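Local coordinates for heme-binding protein A / AI-2 binding protein A (Helicobacter pylori SS1, PDB 6OFQ) that serves as a periplasmic substrate-binding protein of an ABC transporter, binds the peptide STSA and probably delivers peptides for import, at residues Lys351-Asp356 with Ile490-Ala495; Ala313-Ile318 with Pro496-Ala501. One frame throughout, in Å; residues are numbered along the deposited sequence.

Contact 1 of 2, residues Lys351-Asp356 with Ile490-Ala495; sequences KPYEYD and IIHKDA
The rings of Y353 and H492 form an offset stack, their planes only 6° apart and their centroids separated by 4.1 Å. The two side chains arrive from opposite directions and the rings overlap only in part: CE1 of H492 sits over one face of the phenol, 3.4 Å from CE2 of Y353, and CZ of Y353 lies in turn over the rim of the imidazole. The histidine reaches this position with CG anti to its own backbone N (chi1 179°), which brings the ring face to face with the phenol.

A hydrogen bond fixes the far end of the phenol. The hydroxyl of Y353 donates from OH to the carbonyl O of H492 at 2.6 Å, approaching from above the carbonyl plane, 44° out of it. One residue therefore holds the tyrosine twice, by its ring and by its backbone oxygen. A water donates to K493 O at 2.8 Å and, weakly, to the same hydroxyl.

Apolar and carbonyl contacts complete the interface. The CB of A495 comes within 4.2 Å of CE2 of Y353 just past the helix end, where positive phi turns the chain. Near the imidazole, K351 O lies 3.0 Å from H492 CE1.

This surface contact joins the loop leading into helix 357-366 to the C-terminal turn of helix 477-494. Helix 308-317 lies alongside both: Y353 and A495 each touch its L312 and N315, and R311 binds D494 O.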
ATOM      1  N   LYS A 351      -0.652  25.456   7.326  1.00 11.76           N
ATOM      2  CA  LYS A 351       0.245  25.428   8.477  1.00 13.89           C
ATOM      3  C   LYS A 351      -0.189  24.277   9.378  1.00 14.24           C
ATOM      4  O   LYS A 351      -1.393  24.132   9.651  1.00 13.48           O
ATOM      5  CB  LYS A 351       0.143  26.734   9.249  1.00 18.26           C
ATOM      6  CG  LYS A 351       0.633  27.938   8.477  1.00 24.54           C
ATOM      7  CD  LYS A 351       0.790  29.117   9.445  1.00 30.74           C
ATOM      8  CE  LYS A 351       0.017  30.329   8.961  1.00 36.59           C
ATOM      9  NZ  LYS A 351       0.671  30.878   7.740  1.00 43.54           N
ATOM     10  N   PRO A 352       0.786  23.493   9.847  1.00 13.79           N
ATOM     11  CA  PRO A 352       0.405  22.396  10.738  1.00 14.55           C
ATOM     12  C   PRO A 352      -0.243  22.953  12.008  1.00 13.30           C
ATOM     13  O   PRO A 352       0.070  24.074  12.412  1.00 13.74           O
ATOM     14  CB  PRO A 352       1.721  21.687  11.040  1.00 16.15           C
ATOM     15  CG  PRO A 352       2.717  22.770  10.848  1.00 15.83           C
ATOM     16  CD  PRO A 352       2.254  23.571   9.699  1.00 14.72           C
ATOM     17  N   TYR A 353      -1.006  22.133  12.711  1.00 12.10           N
ATOM     18  CA  TYR A 353      -1.612  22.637  13.938  1.00 12.10           C
ATOM     19  C   TYR A 353      -0.514  22.686  15.001  1.00 10.87           C
ATOM     20  O   TYR A 353       0.234  21.743  15.179  1.00 12.42           O
ATOM     21  CB  TYR A 353      -2.767  21.768  14.423  1.00 12.87           C
ATOM     22  CG  TYR A 353      -4.044  21.982  13.616  1.00 12.01           C
ATOM     23  CD1 TYR A 353      -4.719  23.205  13.622  1.00 13.47           C
ATOM     24  CD2 TYR A 353      -4.559  20.959  12.898  1.00 10.86           C
ATOM     25  CE1 TYR A 353      -5.908  23.355  12.921  1.00 14.26           C
ATOM     26  CE2 TYR A 353      -5.702  21.095  12.121  1.00 10.43           C
ATOM     27  CZ  TYR A 353      -6.386  22.312  12.153  1.00 13.79           C
ATOM     28  OH  TYR A 353      -7.556  22.606  11.467  1.00 13.83           O
ATOM     29  N   GLU A 354      -0.514  23.770  15.744  1.00 11.01           N
ATOM     30  CA  GLU A 354       0.553  24.050  16.704  1.00 12.24           C
ATOM     31  C   GLU A 354       0.393  23.249  17.984  1.00 11.01           C
ATOM     32  O   GLU A 354      -0.725  23.084  18.452  1.00 10.17           O
ATOM     33  CB  GLU A 354       0.424  25.509  17.120  1.00 17.26           C
ATOM     34  CG  GLU A 354       0.836  26.512  16.052  1.00 23.70           C
ATOM     35  CD  GLU A 354       1.038  27.895  16.654  1.00 34.91           C
ATOM     36  OE1 GLU A 354       1.217  28.825  15.829  1.00 49.23           O
ATOM     37  OE2 GLU A 354       1.071  28.024  17.912  1.00 41.93           O
ATOM     38  N   TYR A 355       1.512  22.799  18.570  1.00  9.67           N
ATOM     39  CA  TYR A 355       1.483  22.116  19.846  1.00  9.61           C
ATOM     40  C   TYR A 355       1.176  23.193  20.863  1.00  8.94           C
ATOM     41  O   TYR A 355       1.965  24.152  20.996  1.00 11.34           O
ATOM     42  CB  TYR A 355       2.839  21.481  20.129  1.00  9.97           C
ATOM     43  CG  TYR A 355       2.907  20.911  21.497  1.00 10.27           C
ATOM     44  CD1 TYR A 355       2.050  19.872  21.868  1.00 10.09           C
ATOM     45  CD2 TYR A 355       3.819  21.382  22.441  1.00 10.75           C
ATOM     46  CE1 TYR A 355       2.090  19.288  23.097  1.00 10.43           C
ATOM     47  CE2 TYR A 355       3.871  20.800  23.695  1.00 12.08           C
ATOM     48  CZ  TYR A 355       2.992  19.790  24.026  1.00 11.49           C
ATOM     49  OH  TYR A 355       2.958  19.166  25.270  1.00 16.10           O
ATOM     50  N   ASP A 356       0.102  23.002  21.614  1.00  8.44           N
ATOM     51  CA  ASP A 356      -0.386  24.051  22.521  1.00  9.49           C
ATOM     52  C   ASP A 356      -1.344  23.446  23.526  1.00  9.51           C
ATOM     53  O   ASP A 356      -2.518  23.166  23.246  1.00  7.60           O
ATOM     54  CB  ASP A 356      -1.012  25.171  21.720  1.00 11.25           C
ATOM     55  CG  ASP A 356      -1.453  26.347  22.556  1.00 13.82           C
ATOM     56  OD1 ASP A 356      -1.585  26.195  23.789  1.00 13.16           O
ATOM     57  OD2 ASP A 356      -1.671  27.384  21.868  1.00 17.82           O
ATOM     58  N   ILE A 490      -9.847  21.804   3.230  1.00  5.95           N
ATOM     59  CA  ILE A 490     -11.087  21.313   3.865  1.00  6.06           C
ATOM     60  C   ILE A 490     -10.707  20.236   4.880  1.00  5.70           C
ATOM     61  O   ILE A 490     -11.189  20.271   6.023  1.00  6.14           O
ATOM     62  CB  ILE A 490     -12.125  20.813   2.845  1.00  6.93           C
ATOM     63  CG1 ILE A 490     -12.618  22.025   2.012  1.00  8.28           C
ATOM     64  CG2 ILE A 490     -13.275  20.116   3.553  1.00  6.81           C
ATOM     65  CD1 ILE A 490     -13.494  21.546   0.903  1.00  9.38           C
ATOM     66  N   ILE A 491      -9.909  19.245   4.507  1.00  5.02           N
ATOM     67  CA  ILE A 491      -9.632  18.166   5.450  1.00  5.01           C
ATOM     68  C   ILE A 491      -8.771  18.696   6.609  1.00  5.71           C
ATOM     69  O   ILE A 491      -8.986  18.272   7.750  1.00  6.33           O
ATOM     70  CB  ILE A 491      -8.996  16.945   4.746  1.00  4.80           C
ATOM     71  CG1 ILE A 491      -8.900  15.749   5.702  1.00  4.85           C
ATOM     72  CG2 ILE A 491      -7.652  17.271   4.142  1.00  5.56           C
ATOM     73  CD1 ILE A 491      -8.560  14.414   5.095  1.00  4.92           C
ATOM     74  N   HIS A 492      -7.868  19.632   6.377  1.00  5.23           N
ATOM     75  CA  HIS A 492      -7.181  20.302   7.473  1.00  5.78           C
ATOM     76  C   HIS A 492      -8.129  20.968   8.467  1.00  6.24           C
ATOM     77  O   HIS A 492      -8.016  20.813   9.691  1.00  6.90           O
ATOM     78  CB  HIS A 492      -6.179  21.300   6.967  1.00  6.00           C
ATOM     79  CG  HIS A 492      -5.459  22.041   8.041  1.00  7.44           C
ATOM     80  ND1 HIS A 492      -4.394  21.527   8.755  1.00  7.85           N
ATOM     81  CD2 HIS A 492      -5.634  23.307   8.471  1.00  9.40           C
ATOM     82  CE1 HIS A 492      -3.930  22.466   9.555  1.00  8.83           C
ATOM     83  NE2 HIS A 492      -4.624  23.570   9.363  1.00  9.69           N
ATOM     84  N   LYS A 493      -9.075  21.726   7.911  1.00  6.85           N
ATOM     85  CA  LYS A 493     -10.094  22.327   8.778  1.00  8.50           C
ATOM     86  C   LYS A 493     -10.926  21.367   9.569  1.00  7.48           C
ATOM     87  O   LYS A 493     -11.222  21.611  10.755  1.00  8.55           O
ATOM     88  CB  LYS A 493     -10.994  23.235   7.902  1.00 11.48           C
ATOM     89  CG  LYS A 493     -12.257  23.781   8.548  1.00 15.14           C
ATOM     90  CD  LYS A 493     -13.351  24.177   7.553  1.00 22.55           C
ATOM     91  CE  LYS A 493     -14.032  23.035   6.788  1.00 18.61           C
ATOM     92  NZ  LYS A 493     -15.281  22.317   7.211  1.00 20.98           N
ATOM     93  N   ASP A 494     -11.286  20.247   8.957  1.00  6.37           N
ATOM     94  CA  ASP A 494     -12.095  19.263   9.645  1.00  6.46           C
ATOM     95  C   ASP A 494     -11.328  18.343  10.620  1.00  6.12           C
ATOM     96  O   ASP A 494     -11.929  17.752  11.516  1.00  6.36           O
ATOM     97  CB  ASP A 494     -12.864  18.354   8.650  1.00  6.93           C
ATOM     98  CG  ASP A 494     -13.908  19.054   7.844  1.00  8.29           C
ATOM     99  OD1 ASP A 494     -14.439  20.053   8.365  1.00 10.43           O
ATOM    100  OD2 ASP A 494     -14.309  18.538   6.783  1.00  7.93           O
ATOM    101  N   ALA A 495     -10.039  18.265  10.439  1.00  5.68           N
ATOM    102  CA  ALA A 495      -9.181  17.464  11.322  1.00  6.30           C
ATOM    103  C   ALA A 495      -9.698  16.093  11.688  1.00  5.93           C
ATOM    104  O   ALA A 495      -9.815  15.748  12.879  1.00  6.29           O
ATOM    105  CB  ALA A 495      -8.851  18.283  12.591  1.00  6.80           C
TER
HETATM  106  O   HOH W   1     -10.543  23.924  12.124  1.00 22.58           O

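Contact 2 of 2, residues Ala313-Ile318 with Pro496-Ala501; sequences AINHAI and PYVPLA
Helix 313-317 and strand 497-501 run nearly parallel, with their N-to-C directions 21° apart and their axes 8.4 Å apart at closest approach; the nearest CA atoms are those of N315 and V498, separated by 5.6 Å.

N315 makes the polar link. Its ND2 donates to the carbonyl O of Y497 at 2.9 Å, with an N-H...O angle of 150°. The acceptor lies close to the asparagine's amide plane, whereas the donor is tilted from the carbonyl plane. ND2 also bonds to R311 O one helical turn back, so a buried amide nitrogen has two backbone acceptors, which together should fix the orientation of the amide. The other end of that amide lies against proline: OD1 of N315 is 3.4 Å from CD of P499, and the two side chains cross at about a right angle.

V498 carries the apolar half, with its CB directed at the helix. Its two methyls divide the work: CG2 meets CG2 of I314 at 3.6 Å, while CG1 approaches CD1 of I318 at 4.1 Å. CG1 is anti to the backbone N (chi1 -175°), a setting that places one methyl by I314 on the helix and the other by I318 in the loop that follows. Farther along, CG2 of I318 reaches CD2 of L500 at 4.2 Å.

The contact seats helix 308-317 against the N-terminal part of strand 497-510, within the mixed sheet. V498 pairs with L296 of strand 292-298, and the backbones of L500 and A501 both pair with S294, a classic bulge. Helix 386-396 packs against I314, A317 and I318, and helix 357-366 against A313 and H316.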
ATOM      1  N   ALA A 313      -8.568  19.403  19.716  1.00  6.43           N
ATOM      2  CA  ALA A 313      -7.834  19.383  20.981  1.00  7.01           C
ATOM      3  C   ALA A 313      -6.723  18.347  20.966  1.00  7.72           C
ATOM      4  O   ALA A 313      -5.580  18.606  21.336  1.00  8.12           O
ATOM      5  CB  ALA A 313      -8.848  19.087  22.069  1.00  7.18           C
ATOM      6  N   ILE A 314      -7.079  17.176  20.465  1.00  7.11           N
ATOM      7  CA  ILE A 314      -6.133  16.041  20.354  1.00  6.66           C
ATOM      8  C   ILE A 314      -4.990  16.436  19.419  1.00  7.76           C
ATOM      9  O   ILE A 314      -3.821  16.216  19.780  1.00  8.79           O
ATOM     10  CB  ILE A 314      -6.845  14.777  19.859  1.00  6.99           C
ATOM     11  CG1 ILE A 314      -7.790  14.229  20.950  1.00  7.37           C
ATOM     12  CG2 ILE A 314      -5.854  13.680  19.438  1.00  7.92           C
ATOM     13  CD1 ILE A 314      -8.719  13.105  20.554  1.00  7.36           C
ATOM     14  N   ASN A 315      -5.283  17.110  18.296  1.00  7.49           N
ATOM     15  CA  ASN A 315      -4.254  17.620  17.390  1.00  8.80           C
ATOM     16  C   ASN A 315      -3.286  18.569  18.067  1.00  9.79           C
ATOM     17  O   ASN A 315      -2.085  18.475  17.836  1.00 11.41           O
ATOM     18  CB  ASN A 315      -4.855  18.258  16.139  1.00  8.65           C
ATOM     19  CG  ASN A 315      -5.191  17.256  15.010  1.00  9.31           C
ATOM     20  OD1 ASN A 315      -4.519  17.236  13.945  1.00 11.18           O
ATOM     21  ND2 ASN A 315      -6.303  16.578  15.097  1.00  7.65           N
ATOM     22  N   HIS A 316      -3.783  19.454  18.928  1.00  8.12           N
ATOM     23  CA  HIS A 316      -2.938  20.433  19.607  1.00  7.75           C
ATOM     24  C   HIS A 316      -2.209  19.843  20.801  1.00  8.39           C
ATOM     25  O   HIS A 316      -1.363  20.520  21.395  1.00  8.37           O
ATOM     26  CB  HIS A 316      -3.766  21.643  20.070  1.00  8.01           C
ATOM     27  CG  HIS A 316      -4.252  22.550  18.984  1.00  8.37           C
ATOM     28  ND1 HIS A 316      -3.414  23.308  18.210  1.00  9.43           N
ATOM     29  CD2 HIS A 316      -5.492  22.728  18.474  1.00  9.47           C
ATOM     30  CE1 HIS A 316      -4.115  23.962  17.295  1.00 11.06           C
ATOM     31  NE2 HIS A 316      -5.383  23.609  17.424  1.00  9.85           N
ATOM     32  N   ALA A 317      -2.563  18.642  21.242  1.00  8.98           N
ATOM     33  CA  ALA A 317      -1.998  18.025  22.449  1.00  9.30           C
ATOM     34  C   ALA A 317      -0.862  17.053  22.170  1.00  8.99           C
ATOM     35  O   ALA A 317      -0.165  16.643  23.091  1.00  9.88           O
ATOM     36  CB  ALA A 317      -3.052  17.319  23.276  1.00  9.61           C
ATOM     37  N   ILE A 318      -0.564  16.794  20.905  1.00  8.06           N
ATOM     38  CA  ILE A 318       0.516  15.868  20.543  1.00  8.99           C
ATOM     39  C   ILE A 318       1.641  16.627  19.889  1.00  9.01           C
ATOM     40  O   ILE A 318       1.479  17.297  18.866  1.00  8.91           O
ATOM     41  CB  ILE A 318       0.006  14.778  19.585  1.00  8.80           C
ATOM     42  CG1 ILE A 318      -0.991  13.893  20.318  1.00  7.50           C
ATOM     43  CG2 ILE A 318       1.124  13.905  19.012  1.00  8.28           C
ATOM     44  CD1 ILE A 318      -1.954  13.127  19.459  1.00  7.61           C
ATOM     45  N   PRO A 496     -10.086  15.270  10.714  1.00  5.73           N
ATOM     46  CA  PRO A 496     -10.609  13.942  11.017  1.00  5.81           C
ATOM     47  C   PRO A 496      -9.552  12.938  11.399  1.00  6.42           C
ATOM     48  O   PRO A 496      -9.812  11.736  11.289  1.00  8.50           O
ATOM     49  CB  PRO A 496     -11.290  13.549   9.716  1.00  5.49           C
ATOM     50  CG  PRO A 496     -10.340  14.125   8.733  1.00  5.57           C
ATOM     51  CD  PRO A 496     -10.055  15.496   9.262  1.00  5.10           C
ATOM     52  N   TYR A 497      -8.400  13.387  11.892  1.00  5.46           N
ATOM     53  CA  TYR A 497      -7.254  12.530  12.119  1.00  5.68           C
ATOM     54  C   TYR A 497      -6.173  13.340  12.827  1.00  5.39           C
ATOM     55  O   TYR A 497      -6.356  14.547  12.989  1.00  5.47           O
ATOM     56  CB  TYR A 497      -6.678  11.972  10.817  1.00  6.65           C
ATOM     57  CG  TYR A 497      -5.887  12.822   9.893  1.00  7.84           C
ATOM     58  CD1 TYR A 497      -6.409  13.964   9.321  1.00  9.13           C
ATOM     59  CD2 TYR A 497      -4.661  12.356   9.477  1.00 10.88           C
ATOM     60  CE1 TYR A 497      -5.691  14.700   8.358  1.00 10.29           C
ATOM     61  CE2 TYR A 497      -3.909  13.089   8.591  1.00 10.56           C
ATOM     62  CZ  TYR A 497      -4.478  14.172   7.965  1.00  9.34           C
ATOM     63  OH  TYR A 497      -3.692  14.895   7.089  1.00 10.89           O
ATOM     64  N   VAL A 498      -5.086  12.708  13.254  1.00  5.36           N
ATOM     65  CA  VAL A 498      -3.917  13.448  13.673  1.00  5.33           C
ATOM     66  C   VAL A 498      -2.772  13.096  12.706  1.00  5.00           C
ATOM     67  O   VAL A 498      -2.226  11.976  12.765  1.00  4.52           O
ATOM     68  CB  VAL A 498      -3.457  13.106  15.074  1.00  5.99           C
ATOM     69  CG1 VAL A 498      -2.331  14.022  15.443  1.00  7.04           C
ATOM     70  CG2 VAL A 498      -4.581  13.210  16.100  1.00  6.57           C
ATOM     71  N   PRO A 499      -2.339  14.006  11.843  1.00  5.13           N
ATOM     72  CA  PRO A 499      -1.148  13.753  11.002  1.00  4.84           C
ATOM     73  C   PRO A 499       0.090  13.609  11.885  1.00  4.91           C
ATOM     74  O   PRO A 499       0.267  14.382  12.845  1.00  6.51           O
ATOM     75  CB  PRO A 499      -1.030  14.980  10.121  1.00  5.68           C
ATOM     76  CG  PRO A 499      -1.924  15.984  10.679  1.00  6.27           C
ATOM     77  CD  PRO A 499      -2.913  15.344  11.579  1.00  5.72           C
ATOM     78  N   LEU A 500       0.933  12.611  11.608  1.00  4.58           N
ATOM     79  CA  LEU A 500       2.152  12.465  12.443  1.00  4.58           C
ATOM     80  C   LEU A 500       3.380  12.707  11.554  1.00  5.07           C
ATOM     81  O   LEU A 500       4.060  13.750  11.662  1.00  4.97           O
ATOM     82  CB  LEU A 500       2.175  11.087  13.103  1.00  5.22           C
ATOM     83  CG  LEU A 500       1.084  10.871  14.143  1.00  5.51           C
ATOM     84  CD1 LEU A 500       1.100   9.432  14.523  1.00  5.71           C
ATOM     85  CD2 LEU A 500       1.309  11.759  15.349  1.00  6.20           C
ATOM     86  N   ALA A 501       3.682  11.799  10.628  1.00  4.62           N
ATOM     87  CA  ALA A 501       4.963  11.906   9.916  1.00  4.95           C
ATOM     88  C   ALA A 501       4.894  11.421   8.489  1.00  4.89           C
ATOM     89  O   ALA A 501       4.084  10.581   8.117  1.00  5.66           O
ATOM     90  CB  ALA A 501       6.000  11.060  10.627  1.00  5.52           C
TER

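Contacts 1 and 2 have centres 8 Å apart. In sequence the order is 313-318, 351-356, 490-495, 496-501, so both segments of contact 1 fall between those of contact 2. Their later segments are continuous, helix 477-494 passing through a short turn at A495 and P496 into strand 497-510. Their earlier segments are tied as well: H316 ND1 lies 2.7 Å from E354 O, and H316 O lies 2.9 Å from D356 N, both probable hydrogen bonds. Helix 308-317, part of contact 2, also borders contact 1, and the pair joins a surface loop and helix end to the buried interface of contact 2 with the mixed sheet of this solute-binding protein.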